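PDB 6NZS: dextranase from Pseudarthrobacter oxydans, which hydrolyses internal alpha-1,6-glucosidic linkages of dextran as an endo-acting member of glycoside hydrolase family 49. Local coordinates for residues A[56-61]-A[334-339]. Residues are numbered along the deposited sequence; the frame is centred on the assembly and turned at random.
Sequences YMSIPR and VAEPPY
S58 and E336 form the close point between 56-61 and 334-339, their CA atoms 6.9 Å apart. Each sits where a strand gives out: S58 is the last residue of strand 51-58, and E336 follows directly on strand 325-335, at positive phi (50°), a turn of the chain just before P337 and P338. The backbones stay apart, and a single side-chain bond spans the gap. S58 OG donates to E336 OE1 at 2.6 Å, a short bond that arrives on the anti side of the carboxylate, 20° out of its plane. On the serine, OG stands anti to the backbone N (chi1 168°), which carries it toward the glutamate; its CB follows to 3.3 Å from E336 OE1. The glutamate chain runs extended beyond CG, and this reach brings OE1 to the serine while OE2 turns to the hydroxyl of S62, just past the segment. One carboxylate thus holds two serines, one at the end of the strand and one in the chain just beyond it. I59 O lies 3.6 Å from E336 OE1, an oxygen-oxygen approach without a bond. With alanine in place of E336, both serine hydroxyls would probably lose their carboxylate acceptor, and a gap would be likely to open beside S58. The CB of R61 is directed away from 334-339, and its guanidinium NE forms a salt bridge with D73. The contact is buried where the N-terminal Ig-like domain meets the parallel beta-helix: S58 pairs through its backbone with M85 of strand 84-92, A335 with L284 of strand 283-285, and W364 NE1, from beyond strand 351-361, bonds to S58 OG as a second tie between the domains.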
loop_
_atom_site.group_PDB
_atom_site.type_symbol
_atom_site.label_atom_id
_atom_site.label_comp_id
_atom_site.label_asym_id
_atom_site.label_seq_id
_atom_site.Cartn_x
_atom_site.Cartn_y
_atom_site.Cartn_z
ATOM N N TYR A 56 17.533 0.242 -0.447
ATOM C CA TYR A 56 17.061 1.608 -0.625
ATOM C C TYR A 56 16.487 2.137 0.681
ATOM O O TYR A 56 16.199 1.383 1.608
ATOM C CB TYR A 56 15.935 1.629 -1.659
ATOM C CG TYR A 56 16.355 1.097 -3.010
ATOM C CD1 TYR A 56 16.998 1.922 -3.920
ATOM C CD2 TYR A 56 16.111 -0.229 -3.376
ATOM C CE1 TYR A 56 17.403 1.449 -5.157
ATOM C CE2 TYR A 56 16.505 -0.711 -4.613
ATOM C CZ TYR A 56 17.158 0.130 -5.496
ATOM O OH TYR A 56 17.555 -0.348 -6.726
ATOM N N MET A 57 16.288 3.456 0.746
ATOM C CA MET A 57 15.638 4.040 1.917
ATOM C C MET A 57 14.847 5.288 1.535
ATOM O O MET A 57 15.317 6.131 0.760
ATOM C CB MET A 57 16.633 4.374 3.042
ATOM C CG MET A 57 15.952 4.788 4.348
ATOM S SD MET A 57 17.100 5.030 5.717
ATOM C CE MET A 57 17.877 6.550 5.206
ATOM N N SER A 58 13.642 5.395 2.089
ATOM C CA SER A 58 12.794 6.571 1.949
ATOM C C SER A 58 12.621 7.213 3.316
ATOM O O SER A 58 12.534 6.515 4.329
ATOM C CB SER A 58 11.430 6.154 1.393
ATOM O OG SER A 58 10.487 7.205 1.488
ATOM N N ILE A 59 12.616 8.545 3.352
ATOM C CA ILE A 59 12.380 9.285 4.592
ATOM C C ILE A 59 11.265 10.295 4.346
ATOM O O ILE A 59 10.990 10.668 3.194
ATOM C CB ILE A 59 13.672 9.962 5.122
ATOM C CG1 ILE A 59 14.092 11.149 4.248
ATOM C CG2 ILE A 59 14.796 8.954 5.213
ATOM C CD1 ILE A 59 15.293 11.935 4.828
ATOM N N PRO A 60 10.582 10.732 5.410
ATOM C CA PRO A 60 9.411 11.607 5.242
ATOM C C PRO A 60 9.771 12.905 4.533
ATOM O O PRO A 60 10.711 13.605 4.922
ATOM C CB PRO A 60 8.947 11.854 6.686
ATOM C CG PRO A 60 9.435 10.645 7.443
ATOM C CD PRO A 60 10.751 10.296 6.807
ATOM N N ARG A 61 9.013 13.219 3.482
ATOM C CA ARG A 61 9.223 14.400 2.645
ATOM C C ARG A 61 10.574 14.395 1.952
ATOM O O ARG A 61 11.022 15.438 1.469
ATOM C CB ARG A 61 9.065 15.723 3.419
ATOM C CG ARG A 61 7.868 15.798 4.322
ATOM C CD ARG A 61 7.559 17.259 4.682
ATOM N NE ARG A 61 6.412 17.330 5.574
ATOM C CZ ARG A 61 6.497 17.296 6.897
ATOM N NH1 ARG A 61 7.685 17.235 7.488
ATOM N NH2 ARG A 61 5.393 17.332 7.625
ATOM N N VAL A 334 6.793 1.607 -6.426
ATOM C CA VAL A 334 6.444 3.025 -6.455
ATOM C C VAL A 334 6.783 3.603 -5.087
ATOM O O VAL A 334 6.208 3.190 -4.072
ATOM C CB VAL A 334 4.956 3.216 -6.793
ATOM C CG1 VAL A 334 4.554 4.688 -6.654
ATOM C CG2 VAL A 334 4.681 2.700 -8.203
ATOM N N ALA A 335 7.728 4.542 -5.043
ATOM C CA ALA A 335 8.228 5.091 -3.789
ATOM C C ALA A 335 7.886 6.567 -3.669
ATOM O O ALA A 335 7.893 7.301 -4.662
ATOM C CB ALA A 335 9.746 4.931 -3.701
ATOM N N GLU A 336 7.612 6.994 -2.438
ATOM C CA GLU A 336 7.467 8.404 -2.092
ATOM C C GLU A 336 6.532 9.197 -3.010
ATOM O O GLU A 336 6.923 10.225 -3.575
ATOM C CB GLU A 336 8.829 9.076 -1.993
ATOM C CG GLU A 336 9.202 9.472 -0.593
ATOM C CD GLU A 336 10.639 9.926 -0.476
ATOM O OE1 GLU A 336 11.482 9.144 0.004
ATOM O OE2 GLU A 336 10.911 11.077 -0.848
ATOM N N PRO A 337 5.285 8.772 -3.156
ATOM C CA PRO A 337 4.346 9.523 -3.990
ATOM C C PRO A 337 4.001 10.856 -3.343
ATOM O O PRO A 337 3.915 10.961 -2.108
ATOM C CB PRO A 337 3.120 8.600 -4.048
ATOM C CG PRO A 337 3.200 7.798 -2.798
ATOM C CD PRO A 337 4.661 7.578 -2.557
ATOM N N PRO A 338 3.807 11.907 -4.148
ATOM C CA PRO A 338 3.344 13.196 -3.614
ATOM C C PRO A 338 1.829 13.310 -3.520
ATOM O O PRO A 338 1.329 14.291 -2.940
ATOM C CB PRO A 338 3.876 14.188 -4.655
ATOM C CG PRO A 338 3.786 13.418 -5.949
ATOM C CD PRO A 338 4.170 11.994 -5.575
ATOM N N TYR A 339 1.098 12.335 -4.059
ATOM C CA TYR A 339 -0.363 12.349 -4.126
ATOM C C TYR A 339 -0.822 10.912 -4.392
ATOM O O TYR A 339 -0.104 9.966 -4.058
ATOM C CB TYR A 339 -0.817 13.381 -5.182
ATOM C CG TYR A 339 -2.253 13.847 -5.038
ATOM C CD1 TYR A 339 -2.661 14.562 -3.922
ATOM C CD2 TYR A 339 -3.196 13.575 -6.025
ATOM C CE1 TYR A 339 -3.972 14.999 -3.787
ATOM C CE2 TYR A 339 -4.510 14.009 -5.902
ATOM C CZ TYR A 339 -4.889 14.720 -4.780
ATOM O OH TYR A 339 -6.192 15.162 -4.638
#